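Local coordinates for protein accelerated cell death 11 (Arabidopsis thaliana, PDB 4NTG) that selectively transfers ceramide-1-phosphate and phytoceramide-1-phosphate between membranes, but does not transport ceramide itself, at residues 43-48 and 60-65; 104-109 and 189-194; 109-114 and 133-138. The protein carries 1 engineered substitution. All blocks are in the same frame, centred on the assembly; numbering follows the deposited sequence.

Interaction 1. Residues 43-48 and 60-65; sequences LVSPLF and MAYVAK. Engineered in segment 60-65: Ala61 (natural residue Asp). With 1PZ ((2S,3R,4E)-2-(dodecanoylamino)-3-hydroxyoctadec-4-en-1-yl dihydrogen phosphate), chain C.
Val44 meets Tyr62 at the phenolic end of the ring, its CB lying 3.8 Å from Tyr62 OH, a hydroxyl whose hydrogen bond goes to the carbonyl of Cys41, a turn before Val44 on helix 34-49. Ser45 comes next: its OG sits at the edge of the tyrosine ring, near the ring plane and 3.3 Å from Tyr62 CD2, while CG2 of Val63 packs against the same serine from the next residue of helix 56-72. Phe48 sets CE2 3.6 Å over one face of the Tyr62 ring, displaced toward the rim, and the two ring planes meet obliquely at 54°. A chi1 of 179° swings the Tyr62 ring away from its own backbone N and across to helix 34-49, bringing it against all three of these residues. The acyl chain of the lipid touches both aromatics: CBD at the edge of Tyr62, and CBH 3.7 Å from Phe48 CE1. Lys65, a known ligand of the headgroup, directs NZ toward the phosphate, though the modelled length of that bond is doubtfully short. The two segments run nearly antiparallel, at 166°, in the all-helical GLTP fold; helix 98-120 packs on Val44 and Tyr62, and helix 10-25 touches Val44 through Phe18.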
loop_
_atom_site.group_PDB
_atom_site.type_symbol
_atom_site.label_atom_id
_atom_site.label_comp_id
_atom_site.label_asym_id
_atom_site.label_seq_id
_atom_site.Cartn_x
_atom_site.Cartn_y
_atom_site.Cartn_z
ATOM N N LEU A 43 -5.358 -6.255 -4.225
ATOM C CA LEU A 43 -6.147 -5.414 -5.132
ATOM C C LEU A 43 -5.418 -4.118 -5.505
ATOM O O LEU A 43 -5.640 -3.567 -6.585
ATOM C CB LEU A 43 -7.522 -5.114 -4.550
ATOM C CG LEU A 43 -8.412 -6.340 -4.352
ATOM C CD1 LEU A 43 -9.700 -5.978 -3.626
ATOM C CD2 LEU A 43 -8.713 -7.021 -5.693
ATOM N N VAL A 44 -4.538 -3.650 -4.620
ATOM C CA VAL A 44 -3.704 -2.472 -4.899
ATOM C C VAL A 44 -2.613 -2.732 -5.948
ATOM O O VAL A 44 -2.291 -1.864 -6.756
ATOM C CB VAL A 44 -3.019 -1.958 -3.624
ATOM C CG1 VAL A 44 -2.154 -0.766 -3.960
ATOM C CG2 VAL A 44 -4.048 -1.573 -2.606
ATOM N N SER A 45 -2.040 -3.929 -5.906
ATOM C CA SER A 45 -0.947 -4.324 -6.800
ATOM C C SER A 45 -0.966 -3.813 -8.254
ATOM O O SER A 45 0.047 -3.300 -8.724
ATOM C CB SER A 45 -0.766 -5.841 -6.767
ATOM O OG SER A 45 -0.302 -6.254 -5.495
ATOM N N PRO A 46 -2.099 -3.954 -8.973
ATOM C CA PRO A 46 -2.044 -3.501 -10.374
ATOM C C PRO A 46 -1.736 -2.009 -10.587
ATOM O O PRO A 46 -1.276 -1.651 -11.680
ATOM C CB PRO A 46 -3.441 -3.842 -10.925
ATOM C CG PRO A 46 -4.273 -4.275 -9.746
ATOM C CD PRO A 46 -3.327 -4.725 -8.683
ATOM N N LEU A 47 -1.970 -1.164 -9.581
ATOM C CA LEU A 47 -1.708 0.268 -9.725
ATOM C C LEU A 47 -0.245 0.501 -10.056
ATOM O O LEU A 47 0.079 1.272 -10.961
ATOM C CB LEU A 47 -2.091 1.035 -8.463
ATOM C CG LEU A 47 -3.580 1.095 -8.130
ATOM C CD1 LEU A 47 -3.793 1.652 -6.729
ATOM C CD2 LEU A 47 -4.335 1.943 -9.142
ATOM N N PHE A 48 0.634 -0.182 -9.331
ATOM C CA PHE A 48 2.066 -0.088 -9.581
ATOM C C PHE A 48 2.422 -0.507 -11.011
ATOM O O PHE A 48 3.352 0.041 -11.603
ATOM C CB PHE A 48 2.843 -0.912 -8.561
ATOM C CG PHE A 48 2.669 -0.446 -7.137
ATOM C CD1 PHE A 48 3.159 0.784 -6.732
ATOM C CD2 PHE A 48 2.031 -1.252 -6.196
ATOM C CE1 PHE A 48 3.012 1.209 -5.405
ATOM C CE2 PHE A 48 1.881 -0.837 -4.877
ATOM C CZ PHE A 48 2.369 0.392 -4.484
ATOM N N MET A 60 6.384 -5.949 -8.607
ATOM C CA MET A 60 6.824 -7.277 -8.184
ATOM C C MET A 60 7.331 -7.277 -6.750
ATOM O O MET A 60 7.088 -8.220 -5.997
ATOM C CB MET A 60 7.873 -7.834 -9.146
ATOM C CG MET A 60 7.335 -7.930 -10.572
ATOM S SD MET A 60 8.479 -8.539 -11.836
ATOM C CE MET A 60 10.006 -7.722 -11.383
ATOM N N ALA A 61 8.005 -6.197 -6.370
ATOM C CA ALA A 61 8.531 -6.048 -5.016
ATOM C C ALA A 61 7.389 -5.971 -4.005
ATOM O O ALA A 61 7.491 -6.511 -2.902
ATOM C CB ALA A 61 9.394 -4.822 -4.925
ATOM N N TYR A 62 6.315 -5.288 -4.387
ATOM C CA TYR A 62 5.119 -5.191 -3.553
ATOM C C TYR A 62 4.370 -6.509 -3.522
ATOM O O TYR A 62 4.018 -7.001 -2.429
ATOM C CB TYR A 62 4.191 -4.068 -4.046
ATOM C CG TYR A 62 2.913 -3.917 -3.247
ATOM C CD1 TYR A 62 2.922 -3.355 -1.977
ATOM C CD2 TYR A 62 1.692 -4.322 -3.774
ATOM C CE1 TYR A 62 1.745 -3.209 -1.245
ATOM C CE2 TYR A 62 0.510 -4.183 -3.047
ATOM C CZ TYR A 62 0.544 -3.627 -1.788
ATOM O OH TYR A 62 -0.628 -3.491 -1.079
ATOM N N VAL A 63 4.128 -7.079 -4.712
ATOM C CA VAL A 63 3.419 -8.363 -4.817
ATOM C C VAL A 63 4.116 -9.484 -4.047
ATOM O O VAL A 63 3.453 -10.365 -3.487
ATOM C CB VAL A 63 3.141 -8.786 -6.285
ATOM C CG1 VAL A 63 2.659 -10.245 -6.355
ATOM C CG2 VAL A 63 2.094 -7.871 -6.916
ATOM N N ALA A 64 5.444 -9.436 -3.968
ATOM C CA ALA A 64 6.164 -10.487 -3.241
ATOM C C ALA A 64 5.807 -10.462 -1.749
ATOM O O ALA A 64 5.637 -11.524 -1.128
ATOM C CB ALA A 64 7.690 -10.385 -3.459
ATOM N N LYS A 65 5.689 -9.254 -1.187
ATOM C CA LYS A 65 5.347 -9.094 0.230
ATOM C C LYS A 65 3.899 -9.520 0.512
ATOM O O LYS A 65 3.637 -10.275 1.456
ATOM C CB LYS A 65 5.558 -7.640 0.673
ATOM C CG LYS A 65 6.965 -7.115 0.480
ATOM C CD LYS A 65 7.981 -8.027 1.145
ATOM C CE LYS A 65 9.384 -7.453 1.029
ATOM N NZ LYS A 65 10.389 -8.533 1.118
HETATM C CAS 1PZ C . 16.367 0.520 -16.178
HETATM C CAF 1PZ C . 15.032 -0.077 -15.727
HETATM C CAG 1PZ C . 14.419 0.832 -14.649
HETATM C CAH 1PZ C . 14.512 0.146 -13.273
HETATM C CAI 1PZ C . 13.958 1.094 -12.187
HETATM C CAJ 1PZ C . 13.588 0.289 -10.943
HETATM C CAK 1PZ C . 12.148 0.651 -10.545
HETATM C CAL 1PZ C . 12.059 0.726 -9.010
HETATM C CAM 1PZ C . 11.856 -0.674 -8.392
HETATM C CAN 1PZ C . 11.436 -0.418 -6.917
HETATM C CAO 1PZ C . 11.516 -1.738 -6.139
HETATM C CAP 1PZ C . 12.043 -1.396 -4.712
HETATM C CAQ 1PZ C . 11.215 -2.165 -3.667
HETATM C CAE 1PZ C . 12.091 -2.409 -2.460
HETATM C CAD 1PZ C . 12.473 -3.704 -2.123
HETATM C CAC 1PZ C . 13.071 -3.993 -0.732
HETATM O OAR 1PZ C . 14.228 -3.247 -0.556
HETATM C CAB 1PZ C . 12.037 -3.583 0.293
HETATM C CAA 1PZ C . 12.314 -4.299 1.596
HETATM O OBB 1PZ C . 12.017 -5.686 1.516
HETATM P PAX 1PZ C . 12.857 -6.707 2.394
HETATM O OAZ 1PZ C . 12.749 -7.978 1.646
HETATM O OBA 1PZ C . 12.070 -6.951 3.746
HETATM O OAY 1PZ C . 14.264 -6.273 2.619
HETATM N NAW 1PZ C . 10.720 -3.898 -0.182
HETATM C CAU 1PZ C . 9.678 -3.008 -0.013
HETATM O OAV 1PZ C . 9.723 -1.872 0.725
HETATM C CAT 1PZ C . 8.383 -3.402 -0.759
HETATM C CBC 1PZ C . 7.653 -2.087 -1.145
HETATM C CBD 1PZ C . 7.020 -2.310 -2.500
HETATM C CBE 1PZ C . 6.371 -0.996 -3.027
HETATM C CBF 1PZ C . 7.456 0.084 -3.189
HETATM C CBG 1PZ C . 7.575 0.499 -4.674
HETATM C CBH 1PZ C . 6.666 1.711 -4.919
HETATM C CBI 1PZ C . 7.444 2.766 -5.716
HETATM C CBJ 1PZ C . 6.406 3.692 -6.334
HETATM C CBK 1PZ C . 7.060 4.604 -7.367
HETATM C CBL 1PZ C . 5.959 5.193 -8.219
#

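Interaction 2. Residues 104-109 and 189-194; sequences RVKRGL and PLITYL. With 1PZ ((2S,3R,4E)-2-(dodecanoylamino)-3-hydroxyoctadec-4-en-1-yl dihydrogen phosphate), chain C.
Lys106 leaves its helix with CG anti to the backbone N (chi1 -175°) and then bends at both chi2 and chi3, which lays its methylene chain alongside Leu194 and across Ile191. CG of the lysine comes within 3.7 Å of Leu194 CD1, the two side chains running antiparallel where they touch. Further out, CD of Lys106 is 3.9 Å from Ile191 CG2, the lysine chain lying roughly perpendicular to the isoleucine. The aliphatic part of the lysine thus serves as apolar packing, while NZ forms a salt bridge with Asp195, the residue after Leu194.

One turn on, Leu109 places CD1 4.2 Å from Leu190 CD2 and 4.4 Å from Leu194 CD1, so one methyl touches two leucines a turn apart on helix 173-199. Ile191 extends CD1 toward the Leu109 backbone, reaching its carbonyl carbon at 4.1 Å. No hydrogen bond joins the segments. This is antiparallel helix packing, at 157° between the short axes, in the core of the all-helical GLTP fold, where helix 98-120 has the lipid on one flank and helix 173-199 on another. Phe37 of helix 34-49 touches both Leu109 and Leu194, and Phe18 of helix 10-25 touches Leu109 and Leu190.

On the lipid flank, Arg104 bends at chi2 and brings the edge of its guanidinium to the phosphate, which lies in the guanidinium plane. NE donates to OBA at 2.8 Å with an N-H...O angle of 150°. The remaining end of the guanidinium is engaged by the chain terminus, NH2 making a salt bridge to the carboxylate of Trp207; that second bond probably limits rotation of the group and helps to hold NE toward the headgroup.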
loop_
_atom_site.group_PDB
_atom_site.type_symbol
_atom_site.label_atom_id
_atom_site.label_comp_id
_atom_site.label_asym_id
_atom_site.label_seq_id
_atom_site.Cartn_x
_atom_site.Cartn_y
_atom_site.Cartn_z
ATOM N N ARG A 104 6.384 -3.571 5.379
ATOM C CA ARG A 104 6.626 -3.084 4.020
ATOM C C ARG A 104 5.310 -2.872 3.280
ATOM O O ARG A 104 5.151 -1.879 2.564
ATOM C CB ARG A 104 7.573 -3.987 3.237
ATOM C CG ARG A 104 9.041 -3.786 3.611
ATOM C CD ARG A 104 9.512 -4.797 4.646
ATOM N NE ARG A 104 10.937 -4.668 4.940
ATOM C CZ ARG A 104 11.439 -3.824 5.840
ATOM N NH1 ARG A 104 12.750 -3.762 6.051
ATOM N NH2 ARG A 104 10.627 -3.038 6.531
ATOM N N VAL A 105 4.361 -3.786 3.489
ATOM C CA VAL A 105 3.039 -3.687 2.874
ATOM C C VAL A 105 2.275 -2.442 3.340
ATOM O O VAL A 105 1.627 -1.767 2.530
ATOM C CB VAL A 105 2.218 -4.970 3.102
ATOM C CG1 VAL A 105 0.745 -4.766 2.718
ATOM C CG2 VAL A 105 2.821 -6.118 2.306
ATOM N N LYS A 106 2.374 -2.125 4.631
ATOM C CA LYS A 106 1.769 -0.905 5.166
ATOM C C LYS A 106 2.303 0.326 4.427
ATOM O O LYS A 106 1.558 1.257 4.120
ATOM C CB LYS A 106 2.034 -0.783 6.666
ATOM C CG LYS A 106 1.344 0.394 7.343
ATOM C CD LYS A 106 2.215 1.655 7.375
ATOM C CE LYS A 106 3.554 1.422 8.078
ATOM N NZ LYS A 106 4.320 2.702 8.184
ATOM N N ARG A 107 3.588 0.325 4.116
ATOM C CA ARG A 107 4.160 1.451 3.387
ATOM C C ARG A 107 3.623 1.514 1.957
ATOM O O ARG A 107 3.316 2.601 1.460
ATOM C CB ARG A 107 5.690 1.402 3.426
ATOM C CG ARG A 107 6.259 1.618 4.827
ATOM C CD ARG A 107 7.772 1.621 4.845
ATOM N NE ARG A 107 8.282 1.559 6.213
ATOM C CZ ARG A 107 9.362 0.871 6.576
ATOM N NH1 ARG A 107 10.061 0.195 5.665
ATOM N NH2 ARG A 107 9.745 0.866 7.847
ATOM N N GLY A 108 3.486 0.352 1.315
ATOM C CA GLY A 108 2.843 0.273 0.013
ATOM C C GLY A 108 1.492 0.984 0.026
ATOM O O GLY A 108 1.245 1.847 -0.828
ATOM N N LEU A 109 0.636 0.646 0.998
ATOM C CA LEU A 109 -0.695 1.247 1.120
ATOM C C LEU A 109 -0.601 2.768 1.275
ATOM O O LEU A 109 -1.236 3.522 0.528
ATOM C CB LEU A 109 -1.468 0.630 2.291
ATOM C CG LEU A 109 -1.623 -0.897 2.315
ATOM C CD1 LEU A 109 -2.304 -1.345 3.601
ATOM C CD2 LEU A 109 -2.399 -1.386 1.092
ATOM N N PRO A 189 -7.381 5.417 8.489
ATOM C CA PRO A 189 -7.444 4.802 9.828
ATOM C C PRO A 189 -6.788 3.430 9.903
ATOM O O PRO A 189 -6.351 3.043 10.991
ATOM C CB PRO A 189 -8.951 4.669 10.095
ATOM C CG PRO A 189 -9.588 4.643 8.723
ATOM C CD PRO A 189 -8.725 5.574 7.892
ATOM N N LEU A 190 -6.729 2.718 8.772
ATOM C CA LEU A 190 -6.104 1.392 8.686
ATOM C C LEU A 190 -4.604 1.480 8.893
ATOM O O LEU A 190 -4.008 0.686 9.641
ATOM C CB LEU A 190 -6.366 0.777 7.315
ATOM C CG LEU A 190 -5.797 -0.627 7.102
ATOM C CD1 LEU A 190 -6.468 -1.602 8.063
ATOM C CD2 LEU A 190 -5.950 -1.106 5.659
ATOM N N ILE A 191 -3.995 2.446 8.207
ATOM C CA ILE A 191 -2.573 2.679 8.348
ATOM C C ILE A 191 -2.276 3.060 9.793
ATOM O O ILE A 191 -1.382 2.480 10.411
ATOM C CB ILE A 191 -2.082 3.728 7.342
ATOM C CG1 ILE A 191 -2.065 3.111 5.929
ATOM C CG2 ILE A 191 -0.698 4.220 7.728
ATOM C CD1 ILE A 191 -2.263 4.103 4.795
ATOM N N THR A 192 -3.052 3.995 10.346
ATOM C CA THR A 192 -2.904 4.353 11.759
ATOM C C THR A 192 -3.032 3.118 12.678
ATOM O O THR A 192 -2.270 2.959 13.655
ATOM C CB THR A 192 -3.926 5.426 12.198
ATOM O OG1 THR A 192 -3.651 6.670 11.535
ATOM C CG2 THR A 192 -3.848 5.638 13.709
ATOM N N TYR A 193 -4.001 2.253 12.369
ATOM C CA TYR A 193 -4.192 1.015 13.119
ATOM C C TYR A 193 -2.961 0.113 13.017
ATOM O O TYR A 193 -2.567 -0.518 13.995
ATOM C CB TYR A 193 -5.436 0.274 12.633
ATOM C CG TYR A 193 -5.560 -1.143 13.140
ATOM C CD1 TYR A 193 -6.095 -1.410 14.399
ATOM C CD2 TYR A 193 -5.172 -2.224 12.350
ATOM C CE1 TYR A 193 -6.219 -2.721 14.870
ATOM C CE2 TYR A 193 -5.296 -3.540 12.806
ATOM C CZ TYR A 193 -5.818 -3.779 14.063
ATOM O OH TYR A 193 -5.933 -5.076 14.513
ATOM N N LEU A 194 -2.351 0.054 11.835
ATOM C CA LEU A 194 -1.205 -0.823 11.637
ATOM C C LEU A 194 0.028 -0.262 12.315
ATOM O O LEU A 194 0.801 -1.008 12.938
ATOM C CB LEU A 194 -0.920 -1.016 10.157
ATOM C CG LEU A 194 -2.023 -1.706 9.389
ATOM C CD1 LEU A 194 -1.635 -1.763 7.923
ATOM C CD2 LEU A 194 -2.225 -3.087 9.958
HETATM C CAS 1PZ C . 16.367 0.520 -16.178
HETATM C CAF 1PZ C . 15.032 -0.077 -15.727
HETATM C CAG 1PZ C . 14.419 0.832 -14.649
HETATM C CAH 1PZ C . 14.512 0.146 -13.273
HETATM C CAI 1PZ C . 13.958 1.094 -12.187
HETATM C CAJ 1PZ C . 13.588 0.289 -10.943
HETATM C CAK 1PZ C . 12.148 0.651 -10.545
HETATM C CAL 1PZ C . 12.059 0.726 -9.010
HETATM C CAM 1PZ C . 11.856 -0.674 -8.392
HETATM C CAN 1PZ C . 11.436 -0.418 -6.917
HETATM C CAO 1PZ C . 11.516 -1.738 -6.139
HETATM C CAP 1PZ C . 12.043 -1.396 -4.712
HETATM C CAQ 1PZ C . 11.215 -2.165 -3.667
HETATM C CAE 1PZ C . 12.091 -2.409 -2.460
HETATM C CAD 1PZ C . 12.473 -3.704 -2.123
HETATM C CAC 1PZ C . 13.071 -3.993 -0.732
HETATM O OAR 1PZ C . 14.228 -3.247 -0.556
HETATM C CAB 1PZ C . 12.037 -3.583 0.293
HETATM C CAA 1PZ C . 12.314 -4.299 1.596
HETATM O OBB 1PZ C . 12.017 -5.686 1.516
HETATM P PAX 1PZ C . 12.857 -6.707 2.394
HETATM O OAZ 1PZ C . 12.749 -7.978 1.646
HETATM O OBA 1PZ C . 12.070 -6.951 3.746
HETATM O OAY 1PZ C . 14.264 -6.273 2.619
HETATM N NAW 1PZ C . 10.720 -3.898 -0.182
HETATM C CAU 1PZ C . 9.678 -3.008 -0.013
HETATM O OAV 1PZ C . 9.723 -1.872 0.725
HETATM C CAT 1PZ C . 8.383 -3.402 -0.759
HETATM C CBC 1PZ C . 7.653 -2.087 -1.145
HETATM C CBD 1PZ C . 7.020 -2.310 -2.500
HETATM C CBE 1PZ C . 6.371 -0.996 -3.027
HETATM C CBF 1PZ C . 7.456 0.084 -3.189
HETATM C CBG 1PZ C . 7.575 0.499 -4.674
HETATM C CBH 1PZ C . 6.666 1.711 -4.919
HETATM C CBI 1PZ C . 7.444 2.766 -5.716
HETATM C CBJ 1PZ C . 6.406 3.692 -6.334
HETATM C CBK 1PZ C . 7.060 4.604 -7.367
HETATM C CBL 1PZ C . 5.959 5.193 -8.219
#

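Interaction 3. Residues 109-114 and 133-138; sequences LDMVKV and TKSYAQ. With 1PZ ((2S,3R,4E)-2-(dodecanoylamino)-3-hydroxyoctadec-4-en-1-yl dihydrogen phosphate), chain C.
The Tyr136 ring has the methyl group of Met111 at its edge, near the ring plane, and the lipid's acyl chain approaching obliquely, with CBI 3.9 Å from Tyr136 CD1. Met111 gets there by a bend at chi2 (64°). Its CE is 3.9 Å from Tyr136 CB. The same Met111 CE meets CBJ of the lipid's acyl chain at 3.5 Å, so the methyl group fills the angle between protein helix and lipid. On its other side CE meets the hydroxyl of Ser135, which is hydrogen-bonded to the carbonyl of Pro131 in its own helix. The extended side chain of Gln138 passes Val114 at a slant, with NE2 near CG2. Val114 also turns CG1 onto Ser135, 3.4 Å from CB, where the backbones are closest: the CA atoms of Val114 and Ser135 are 5.2 Å apart. At the far end of the ring, Tyr136 OH is hydrogen-bonded to ND1 of His144, whose NE2 binds the lipid, consistent with a second-shell role for the tyrosine in positioning His144. Helix 146-155 packs on Tyr136, helix 34-49 touches Val112, and Tyr183 and Ser187 of helix 173-199 touch Lys113.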
loop_
_atom_site.group_PDB
_atom_site.type_symbol
_atom_site.label_atom_id
_atom_site.label_comp_id
_atom_site.label_asym_id
_atom_site.label_seq_id
_atom_site.Cartn_x
_atom_site.Cartn_y
_atom_site.Cartn_z
ATOM N N LEU A 109 0.636 0.646 0.998
ATOM C CA LEU A 109 -0.695 1.247 1.120
ATOM C C LEU A 109 -0.601 2.768 1.275
ATOM O O LEU A 109 -1.236 3.522 0.528
ATOM C CB LEU A 109 -1.468 0.630 2.291
ATOM C CG LEU A 109 -1.623 -0.897 2.315
ATOM C CD1 LEU A 109 -2.304 -1.345 3.601
ATOM C CD2 LEU A 109 -2.399 -1.386 1.092
ATOM N N ASP A 110 0.206 3.211 2.237
ATOM C CA ASP A 110 0.496 4.637 2.409
ATOM C C ASP A 110 0.958 5.304 1.096
ATOM O O ASP A 110 0.435 6.366 0.713
ATOM C CB ASP A 110 1.551 4.829 3.496
ATOM C CG ASP A 110 1.336 6.093 4.294
ATOM O OD1 ASP A 110 0.273 6.720 4.127
ATOM O OD2 ASP A 110 2.213 6.456 5.102
ATOM N N MET A 111 1.920 4.671 0.416
ATOM C CA MET A 111 2.388 5.118 -0.897
ATOM C C MET A 111 1.232 5.469 -1.833
ATOM O O MET A 111 1.158 6.580 -2.346
ATOM C CB MET A 111 3.235 4.035 -1.562
ATOM C CG MET A 111 3.673 4.398 -2.986
ATOM S SD MET A 111 4.746 5.844 -2.939
ATOM C CE MET A 111 4.826 6.319 -4.654
ATOM N N VAL A 112 0.332 4.513 -2.040
ATOM C CA VAL A 112 -0.825 4.714 -2.910
ATOM C C VAL A 112 -1.718 5.854 -2.411
ATOM O O VAL A 112 -2.147 6.714 -3.189
ATOM C CB VAL A 112 -1.639 3.417 -3.049
ATOM C CG1 VAL A 112 -3.045 3.721 -3.609
ATOM C CG2 VAL A 112 -0.866 2.424 -3.915
ATOM N N LYS A 113 -1.972 5.855 -1.106
ATOM C CA LYS A 113 -2.768 6.893 -0.475
ATOM C C LYS A 113 -2.215 8.302 -0.765
ATOM O O LYS A 113 -2.976 9.189 -1.176
ATOM C CB LYS A 113 -2.878 6.628 1.036
ATOM C CG LYS A 113 -3.347 7.835 1.876
ATOM C CD LYS A 113 -3.572 7.471 3.343
ATOM C CE LYS A 113 -3.845 8.715 4.196
ATOM N NZ LYS A 113 -2.643 9.607 4.339
ATOM N N VAL A 114 -0.906 8.500 -0.579
ATOM C CA VAL A 114 -0.289 9.823 -0.786
ATOM C C VAL A 114 -0.234 10.158 -2.271
ATOM O O VAL A 114 -0.494 11.304 -2.666
ATOM C CB VAL A 114 1.111 9.950 -0.115
ATOM C CG1 VAL A 114 1.765 11.300 -0.436
ATOM C CG2 VAL A 114 0.995 9.795 1.403
ATOM N N THR A 133 6.886 11.550 -7.389
ATOM C CA THR A 133 8.116 11.786 -6.632
ATOM C C THR A 133 7.874 12.300 -5.200
ATOM O O THR A 133 8.562 11.880 -4.253
ATOM C CB THR A 133 9.107 12.697 -7.385
ATOM O OG1 THR A 133 8.609 14.036 -7.402
ATOM C CG2 THR A 133 9.306 12.193 -8.810
ATOM N N LYS A 134 6.904 13.196 -5.044
ATOM C CA LYS A 134 6.553 13.702 -3.720
ATOM C C LYS A 134 6.051 12.574 -2.811
ATOM O O LYS A 134 6.476 12.466 -1.648
ATOM C CB LYS A 134 5.495 14.807 -3.810
ATOM C CG LYS A 134 5.951 16.101 -4.509
ATOM C CD LYS A 134 4.816 17.147 -4.549
ATOM C CE LYS A 134 5.176 18.378 -5.380
ATOM N NZ LYS A 134 4.123 19.430 -5.252
ATOM N N SER A 135 5.157 11.732 -3.337
ATOM C CA SER A 135 4.575 10.668 -2.527
ATOM C C SER A 135 5.642 9.627 -2.178
ATOM O O SER A 135 5.715 9.142 -1.041
ATOM C CB SER A 135 3.347 10.045 -3.218
ATOM O OG SER A 135 3.663 9.444 -4.456
ATOM N N TYR A 136 6.494 9.311 -3.145
ATOM C CA TYR A 136 7.605 8.404 -2.889
ATOM C C TYR A 136 8.638 8.999 -1.910
ATOM O O TYR A 136 9.150 8.299 -1.031
ATOM C CB TYR A 136 8.295 8.000 -4.198
ATOM C CG TYR A 136 9.414 7.024 -3.958
ATOM C CD1 TYR A 136 9.149 5.664 -3.825
ATOM C CD2 TYR A 136 10.732 7.457 -3.826
ATOM C CE1 TYR A 136 10.151 4.766 -3.594
ATOM C CE2 TYR A 136 11.749 6.558 -3.583
ATOM C CZ TYR A 136 11.451 5.213 -3.473
ATOM O OH TYR A 136 12.455 4.306 -3.227
ATOM N N ALA A 137 8.966 10.275 -2.060
ATOM C CA ALA A 137 9.908 10.888 -1.109
ATOM C C ALA A 137 9.351 10.822 0.319
ATOM O O ALA A 137 10.070 10.557 1.280
ATOM C CB ALA A 137 10.234 12.338 -1.505
ATOM N N GLN A 138 8.053 11.056 0.450
ATOM C CA GLN A 138 7.430 11.061 1.760
ATOM C C GLN A 138 7.299 9.679 2.391
ATOM O O GLN A 138 7.526 9.535 3.592
ATOM C CB GLN A 138 6.053 11.704 1.702
ATOM C CG GLN A 138 5.387 11.745 3.059
ATOM C CD GLN A 138 3.982 12.240 2.971
ATOM O OE1 GLN A 138 3.735 13.365 2.533
ATOM N NE2 GLN A 138 3.035 11.398 3.360
HETATM C CAS 1PZ C . 16.367 0.520 -16.178
HETATM C CAF 1PZ C . 15.032 -0.077 -15.727
HETATM C CAG 1PZ C . 14.419 0.832 -14.649
HETATM C CAH 1PZ C . 14.512 0.146 -13.273
HETATM C CAI 1PZ C . 13.958 1.094 -12.187
HETATM C CAJ 1PZ C . 13.588 0.289 -10.943
HETATM C CAK 1PZ C . 12.148 0.651 -10.545
HETATM C CAL 1PZ C . 12.059 0.726 -9.010
HETATM C CAM 1PZ C . 11.856 -0.674 -8.392
HETATM C CAN 1PZ C . 11.436 -0.418 -6.917
HETATM C CAO 1PZ C . 11.516 -1.738 -6.139
HETATM C CAP 1PZ C . 12.043 -1.396 -4.712
HETATM C CAQ 1PZ C . 11.215 -2.165 -3.667
HETATM C CAE 1PZ C . 12.091 -2.409 -2.460
HETATM C CAD 1PZ C . 12.473 -3.704 -2.123
HETATM C CAC 1PZ C . 13.071 -3.993 -0.732
HETATM O OAR 1PZ C . 14.228 -3.247 -0.556
HETATM C CAB 1PZ C . 12.037 -3.583 0.293
HETATM C CAA 1PZ C . 12.314 -4.299 1.596
HETATM O OBB 1PZ C . 12.017 -5.686 1.516
HETATM P PAX 1PZ C . 12.857 -6.707 2.394
HETATM O OAZ 1PZ C . 12.749 -7.978 1.646
HETATM O OBA 1PZ C . 12.070 -6.951 3.746
HETATM O OAY 1PZ C . 14.264 -6.273 2.619
HETATM N NAW 1PZ C . 10.720 -3.898 -0.182
HETATM C CAU 1PZ C . 9.678 -3.008 -0.013
HETATM O OAV 1PZ C . 9.723 -1.872 0.725
HETATM C CAT 1PZ C . 8.383 -3.402 -0.759
HETATM C CBC 1PZ C . 7.653 -2.087 -1.145
HETATM C CBD 1PZ C . 7.020 -2.310 -2.500
HETATM C CBE 1PZ C . 6.371 -0.996 -3.027
HETATM C CBF 1PZ C . 7.456 0.084 -3.189
HETATM C CBG 1PZ C . 7.575 0.499 -4.674
HETATM C CBH 1PZ C . 6.666 1.711 -4.919
HETATM C CBI 1PZ C . 7.444 2.766 -5.716
HETATM C CBJ 1PZ C . 6.406 3.692 -6.334
HETATM C CBK 1PZ C . 7.060 4.604 -7.367
HETATM C CBL 1PZ C . 5.959 5.193 -8.219
#

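In the fold
From the N terminus, interaction 1 closes first, pairing helix 34-49 with helix 56-72 across a short connection of 11 residues. Helix 98-120 then enters both later contacts, which share Leu109. Its segment 104-109 waits for helix 173-199, some 80 residues on, so interaction 2 closes a long loop; interaction 3, which joins 109-114 to helix 129-139, opens and closes within that loop. No loops cross. The first contact is in series with the others but touches them in space, through Tyr62 against Leu109 and Val44 against Val112. Helix 98-120 is thereby tied to four other helices, and each interaction includes residues that touch the same bound lipid.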